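Local structure of ribonucleoside-diphosphate reductase subunit beta (Clostridium botulinum, 6ZJK) at residues Asp90-Ala95 / Ala219-Met224; Ile303-Asn308 / Lys325-Trp330. The protein forms the diiron R2 subunit of a class I ribonucleotide reductase and probably supplies the radical used to reduce ribonucleoside diphosphates to deoxyribonucleotides. All blocks are in the same frame, centred on the assembly; numbering follows the deposited sequence. Where two conformers were deposited one is given.

Interaction 1. Residues Asp90-Ala95 / Ala219-Met224; sequences DGERNA and ARQGKM
A salt bridge joins the first turn of helix 90-118 to the turn that ends helix 190-220. Lys223 NZ donates to Glu92 OE2 at 3.0 Å. The carboxylate takes this bond on its syn lone pair, on the side of its other oxygen. The two side chains cross at about a right angle. Their extended chains bridge backbones whose nearest CA atoms, those of Glu92 and Lys223, lie 10.0 Å apart. The ammonium is not alone in touching the acid: the last methylenes of the lysine also touch that oxygen, Lys223 CD lying 3.4 Å from Glu92 OE2.

Gln221 completes a small polar group. Its OE1 receives a weak bond from Lys223 NZ, 3.4 Å long. Its NE2 gives a hydrogen to a water at 3.2 Å. The same water donates to Glu92 OE2 at 2.9 Å. Glu92 OE2 thus accepts from both the lysine and the water, and the water links it to the glutamine amide. The first torsion of Gln221, chi1 -43°, sets CG beside the backbone N, and the extended chain then places the amide where it meets both the water and Lys223 NZ.

The turn sets Gln221 and Lys223 side by side, the lysine on the acid directly and the glutamine through the water. Gly222 has positive phi (93°) and follows the helix in a Schellman motif. Its N bonds back to Ala219 O at 3.0 Å. The side-chain amide of Gln84 bonds to Gly222 O and to Met224 N. Met224 is the N-cap of helix 225-255. Ile291 packs on Glu92, and Leu292 on Gln221. The contact is a peripheral ion pair between a helix start and a Schellman-terminated helix-helix connection in the all-helical R2 fold.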
loop_
_atom_site.group_PDB
_atom_site.type_symbol
_atom_site.label_atom_id
_atom_site.label_comp_id
_atom_site.label_asym_id
_atom_site.label_seq_id
_atom_site.Cartn_x
_atom_site.Cartn_y
_atom_site.Cartn_z
ATOM N N ASP A 90 12.109 -32.536 -17.190
ATOM C CA ASP A 90 13.131 -31.496 -17.208
ATOM C C ASP A 90 12.648 -30.269 -17.973
ATOM O O ASP A 90 12.943 -29.131 -17.592
ATOM C CB ASP A 90 14.436 -32.014 -17.819
ATOM C CG ASP A 90 15.105 -33.097 -16.964
ATOM O OD1 ASP A 90 14.846 -33.157 -15.748
ATOM O OD2 ASP A 90 15.957 -33.837 -17.490
ATOM N N GLY A 91 11.907 -30.481 -19.067
ATOM C CA GLY A 91 11.399 -29.352 -19.832
ATOM C C GLY A 91 10.349 -28.550 -19.080
ATOM O O GLY A 91 10.300 -27.317 -19.186
ATOM N N GLU A 92 9.497 -29.234 -18.311
ATOM C CA GLU A 92 8.520 -28.516 -17.497
ATOM C C GLU A 92 9.201 -27.717 -16.392
ATOM O O GLU A 92 8.837 -26.556 -16.158
ATOM C CB GLU A 92 7.497 -29.489 -16.908
ATOM C CG GLU A 92 6.503 -30.052 -17.924
ATOM C CD GLU A 92 5.745 -31.272 -17.401
ATOM O OE1 GLU A 92 6.218 -31.895 -16.419
ATOM O OE2 GLU A 92 4.685 -31.613 -17.977
ATOM N N ARG A 93 10.197 -28.318 -15.709
ATOM C CA ARG A 93 10.914 -27.601 -14.652
ATOM C C ARG A 93 11.676 -26.406 -15.208
ATOM O O ARG A 93 11.673 -25.326 -14.605
ATOM C CB ARG A 93 11.893 -28.527 -13.922
ATOM C CG ARG A 93 11.366 -29.307 -12.722
ATOM C CD ARG A 93 11.009 -28.343 -11.560
ATOM N NE ARG A 93 12.171 -27.579 -11.106
ATOM C CZ ARG A 93 13.135 -28.041 -10.313
ATOM N NH1 ARG A 93 13.105 -29.294 -9.864
ATOM N NH2 ARG A 93 14.150 -27.247 -9.995
ATOM N N ASN A 94 12.335 -26.578 -16.357
ATOM C CA ASN A 94 13.030 -25.458 -16.980
ATOM C C ASN A 94 12.084 -24.288 -17.200
ATOM O O ASN A 94 12.399 -23.141 -16.851
ATOM C CB ASN A 94 13.642 -25.907 -18.317
ATOM C CG ASN A 94 14.220 -24.751 -19.114
ATOM O OD1 ASN A 94 15.338 -24.323 -18.867
ATOM N ND2 ASN A 94 13.461 -24.254 -20.094
ATOM N N ALA A 95 10.880 -24.570 -17.692
ATOM C CA ALA A 95 9.937 -23.487 -17.935
ATOM C C ALA A 95 9.408 -22.916 -16.620
ATOM O O ALA A 95 9.378 -21.697 -16.440
ATOM C CB ALA A 95 8.793 -23.988 -18.821
ATOM N N ALA A 219 -1.937 -27.196 -15.343
ATOM C CA ALA A 219 -3.100 -27.654 -14.584
ATOM C C ALA A 219 -4.144 -28.321 -15.461
ATOM O O ALA A 219 -4.857 -29.220 -14.997
ATOM C CB ALA A 219 -3.746 -26.479 -13.849
ATOM N N ARG A 220 -4.259 -27.902 -16.727
ATOM C CA ARG A 220 -5.210 -28.553 -17.621
ATOM C C ARG A 220 -4.847 -30.021 -17.821
ATOM O O ARG A 220 -5.730 -30.843 -18.098
ATOM C CB ARG A 220 -5.267 -27.829 -18.982
ATOM C CG ARG A 220 -6.640 -27.888 -19.722
ATOM C CD ARG A 220 -6.514 -27.409 -21.173
ATOM N NE ARG A 220 -7.790 -27.353 -21.899
ATOM C CZ ARG A 220 -7.881 -27.230 -23.214
ATOM N NH1 ARG A 220 -6.766 -27.184 -23.947
ATOM N NH2 ARG A 220 -9.077 -27.178 -23.809
ATOM N N GLN A 221 -3.561 -30.374 -17.661
ATOM C CA GLN A 221 -3.093 -31.753 -17.762
ATOM C C GLN A 221 -3.065 -32.484 -16.429
ATOM O O GLN A 221 -2.626 -33.638 -16.392
ATOM C CB GLN A 221 -1.659 -31.824 -18.309
ATOM C CG GLN A 221 -1.331 -30.924 -19.471
ATOM C CD GLN A 221 0.156 -30.945 -19.777
ATOM O OE1 GLN A 221 0.833 -31.920 -19.492
ATOM N NE2 GLN A 221 0.686 -29.821 -20.246
ATOM N N GLY A 222 -3.456 -31.840 -15.333
ATOM C CA GLY A 222 -3.415 -32.487 -14.035
ATOM C C GLY A 222 -2.151 -32.263 -13.224
ATOM O O GLY A 222 -1.964 -32.938 -12.204
ATOM N N LYS A 223 -1.276 -31.351 -13.643
ATOM C CA LYS A 223 -0.002 -31.091 -12.983
ATOM C C LYS A 223 -0.042 -29.720 -12.308
ATOM O O LYS A 223 -0.429 -28.726 -12.934
ATOM C CB LYS A 223 1.147 -31.180 -14.001
ATOM C CG LYS A 223 1.322 -32.583 -14.644
ATOM C CD LYS A 223 2.218 -32.585 -15.917
ATOM C CE LYS A 223 2.381 -34.001 -16.506
ATOM N NZ LYS A 223 2.935 -34.051 -17.904
ATOM N N MET A 224 0.363 -29.669 -11.030
ATOM C CA MET A 224 0.446 -28.421 -10.258
ATOM C C MET A 224 -0.885 -27.673 -10.233
ATOM O O MET A 224 -0.946 -26.482 -10.530
ATOM C CB MET A 224 1.554 -27.500 -10.785
ATOM C CG MET A 224 2.908 -28.195 -10.915
ATOM S SD MET A 224 3.569 -28.931 -9.386
ATOM C CE MET A 224 3.968 -27.458 -8.417
HETATM O O HOH W 1 3.722 -30.830 -20.621
#

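Interaction 2. Residues Ile303-Asn308 / Lys325-Trp330; sequences IKYLSN and KHPMEW
The rings of Tyr305 and His326 form an offset stack, with centroids 4.6 Å apart and planes at 29°. One face of the tyrosine ring carries His326 CA, in a CH-pi contact 3.9 Å from the ring centroid. Pro327 CD and the carbonyl carbon of Lys325 approach the same ring obliquely. The imidazole has a neighbour on each face. Tyr305 CE2 lies over one, near the rim, and Glu329 CA lies over the centre of the opposite one.

The overlap is at the outer part of the phenol. Tyr305 CE2 is 3.7 Å from His326 CG, and Tyr305 OH is 3.7 Å from His326 CD2. Nearer the helix, Pro327 CD packs 3.9 Å from Tyr305 CG. With chi1 at 168°, Tyr305 holds its CG opposite the backbone N and sends the ring out from the helix to meet His326, beside the peptide that joins Lys325 to His326. Van der Waals and ring contacts carry this meeting.

Polar bonds on the loop side hold the imidazole. Met328 N donates to His326 ND1 at 3.1 Å, from a point 30° out of the ring plane. His326 NE2 makes a weak bond to Asp332. Together they probably restrict the rotation of the ring that stacks on Tyr305. Lys325 bends back so that its NZ comes 4.2 Å from Tyr305 OH; the same NZ forms a long salt bridge with Glu329. Pro327 also rests on Leu298 and Arg301, earlier in the helix that bears Tyr305.

This is surface packing of an irregular C-terminal loop on helix 296-313, with a tyrosine-histidine stack and a proline beside it, at the edge of the R2 helical bundle.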
loop_
_atom_site.group_PDB
_atom_site.type_symbol
_atom_site.label_atom_id
_atom_site.label_comp_id
_atom_site.label_asym_id
_atom_site.label_seq_id
_atom_site.Cartn_x
_atom_site.Cartn_y
_atom_site.Cartn_z
ATOM N N ILE A 303 -0.437 -13.928 -27.841
ATOM C CA ILE A 303 0.054 -12.635 -27.380
ATOM C C ILE A 303 -0.438 -11.513 -28.291
ATOM O O ILE A 303 -0.878 -10.459 -27.812
ATOM C CB ILE A 303 1.592 -12.643 -27.284
ATOM C CG1 ILE A 303 2.087 -13.796 -26.390
ATOM C CG2 ILE A 303 2.092 -11.313 -26.747
ATOM C CD1 ILE A 303 1.463 -13.809 -25.029
ATOM N N LYS A 304 -0.395 -11.728 -29.614
ATOM C CA LYS A 304 -0.842 -10.702 -30.550
ATOM C C LYS A 304 -2.326 -10.416 -30.373
ATOM O O LYS A 304 -2.752 -9.259 -30.445
ATOM C CB LYS A 304 -0.527 -11.114 -31.999
ATOM C CG LYS A 304 0.948 -10.996 -32.359
ATOM C CD LYS A 304 1.263 -11.341 -33.829
ATOM C CE LYS A 304 2.779 -11.283 -34.098
ATOM N NZ LYS A 304 3.184 -11.722 -35.484
ATOM N N TYR A 305 -3.129 -11.467 -30.178
ATOM C CA TYR A 305 -4.560 -11.288 -29.944
ATOM C C TYR A 305 -4.808 -10.441 -28.699
ATOM O O TYR A 305 -5.712 -9.599 -28.678
ATOM C CB TYR A 305 -5.243 -12.654 -29.813
ATOM C CG TYR A 305 -6.666 -12.605 -29.282
ATOM C CD1 TYR A 305 -7.749 -12.342 -30.119
ATOM C CD2 TYR A 305 -6.920 -12.822 -27.934
ATOM C CE1 TYR A 305 -9.042 -12.305 -29.618
ATOM C CE2 TYR A 305 -8.203 -12.785 -27.422
ATOM C CZ TYR A 305 -9.260 -12.522 -28.261
ATOM O OH TYR A 305 -10.536 -12.484 -27.728
ATOM N N LEU A 306 -4.039 -10.679 -27.643
ATOM C CA LEU A 306 -4.205 -9.897 -26.423
ATOM C C LEU A 306 -3.887 -8.427 -26.656
ATOM O O LEU A 306 -4.589 -7.549 -26.143
ATOM C CB LEU A 306 -3.317 -10.463 -25.305
ATOM C CG LEU A 306 -3.790 -11.777 -24.682
ATOM C CD1 LEU A 306 -2.818 -12.281 -23.586
ATOM C CD2 LEU A 306 -5.185 -11.636 -24.121
ATOM N N SER A 307 -2.834 -8.134 -27.428
ATOM C CA SER A 307 -2.477 -6.736 -27.633
ATOM C C SER A 307 -3.566 -5.983 -28.389
ATOM O O SER A 307 -3.777 -4.793 -28.133
ATOM C CB SER A 307 -1.128 -6.610 -28.342
ATOM O OG SER A 307 -1.224 -6.907 -29.711
ATOM N N ASN A 308 -4.290 -6.653 -29.298
ATOM C CA ASN A 308 -5.395 -5.986 -29.991
ATOM C C ASN A 308 -6.454 -5.532 -28.993
ATOM O O ASN A 308 -6.954 -4.404 -29.075
ATOM C CB ASN A 308 -6.040 -6.914 -31.025
ATOM C CG ASN A 308 -5.102 -7.280 -32.159
ATOM O OD1 ASN A 308 -4.089 -6.627 -32.403
ATOM N ND2 ASN A 308 -5.441 -8.344 -32.850
ATOM N N LYS A 325 -9.720 -14.038 -34.174
ATOM C CA LYS A 325 -10.429 -14.901 -33.238
ATOM C C LYS A 325 -9.442 -15.467 -32.215
ATOM O O LYS A 325 -8.314 -15.839 -32.559
ATOM C CB LYS A 325 -11.160 -16.045 -33.959
ATOM C CG LYS A 325 -12.197 -16.761 -33.051
ATOM C CD LYS A 325 -13.334 -15.863 -32.570
ATOM C CE LYS A 325 -13.486 -15.970 -31.050
ATOM N NZ LYS A 325 -12.518 -15.080 -30.350
ATOM N N HIS A 326 -10.043 -15.707 -31.056
ATOM C CA HIS A 326 -9.291 -16.092 -29.873
ATOM C C HIS A 326 -8.655 -17.454 -30.118
ATOM O O HIS A 326 -9.377 -18.436 -30.320
ATOM C CB HIS A 326 -10.227 -16.123 -28.668
ATOM C CG HIS A 326 -9.530 -16.214 -27.354
ATOM N ND1 HIS A 326 -8.304 -16.827 -27.196
ATOM C CD2 HIS A 326 -9.899 -15.788 -26.125
ATOM C CE1 HIS A 326 -7.947 -16.769 -25.925
ATOM N NE2 HIS A 326 -8.899 -16.144 -25.255
ATOM N N PRO A 327 -7.326 -17.565 -30.104
ATOM C CA PRO A 327 -6.691 -18.840 -30.464
ATOM C C PRO A 327 -6.659 -19.871 -29.346
ATOM O O PRO A 327 -6.365 -21.042 -29.627
ATOM C CB PRO A 327 -5.270 -18.414 -30.865
ATOM C CG PRO A 327 -5.029 -17.174 -30.056
ATOM C CD PRO A 327 -6.347 -16.483 -29.905
ATOM N N MET A 328 -6.943 -19.484 -28.096
ATOM C CA MET A 328 -6.958 -20.398 -26.956
ATOM C C MET A 328 -8.202 -20.126 -26.107
ATOM O O MET A 328 -8.114 -19.769 -24.936
ATOM C CB MET A 328 -5.717 -20.239 -26.078
ATOM C CG MET A 328 -4.381 -20.290 -26.777
ATOM S SD MET A 328 -3.064 -20.057 -25.565
ATOM C CE MET A 328 -3.278 -21.507 -24.533
ATOM N N GLU A 329 -9.386 -20.298 -26.695
ATOM C CA GLU A 329 -10.625 -19.852 -26.059
ATOM C C GLU A 329 -10.878 -20.508 -24.699
ATOM O O GLU A 329 -11.587 -19.925 -23.864
ATOM C CB GLU A 329 -11.811 -20.060 -27.003
ATOM C CG GLU A 329 -13.036 -19.358 -26.474
ATOM C CD GLU A 329 -13.920 -18.799 -27.557
ATOM O OE1 GLU A 329 -13.426 -18.605 -28.694
ATOM O OE2 GLU A 329 -15.098 -18.513 -27.251
ATOM N N TRP A 330 -10.372 -21.733 -24.507
ATOM C CA TRP A 330 -10.630 -22.464 -23.271
ATOM C C TRP A 330 -10.123 -21.728 -22.041
ATOM O O TRP A 330 -10.640 -21.965 -20.947
ATOM C CB TRP A 330 -9.984 -23.854 -23.331
ATOM C CG TRP A 330 -8.480 -23.809 -23.436
ATOM C CD1 TRP A 330 -7.731 -23.805 -24.589
ATOM C CD2 TRP A 330 -7.542 -23.762 -22.349
ATOM N NE1 TRP A 330 -6.388 -23.754 -24.278
ATOM C CE2 TRP A 330 -6.246 -23.728 -22.913
ATOM C CE3 TRP A 330 -7.671 -23.734 -20.955
ATOM C CZ2 TRP A 330 -5.087 -23.678 -22.131
ATOM C CZ3 TRP A 330 -6.506 -23.689 -20.171
ATOM C CH2 TRP A 330 -5.240 -23.656 -20.765
#

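In the fold
From the N terminus, the chain enters interaction 1 at the start of helix 90-118. It then runs through helices 124-151 to 190-220 and returns at 219-224. This long loop of 123 intervening residues is mostly helix and holds the iron ligands Asp107, Glu137, His140 and Glu204. Helices 225-255, with Glu238 and His241, and 262-287 follow. Interaction 2 closes a much shorter loop, from helix 296-313 to 325-330. The two contacts come in series and neither crosses nor encloses the other. Their centres are 22 Å apart, yet they meet where Arg220 makes a cation-pi contact with Trp330. This joins the end of helix 190-220 to segment 325-330.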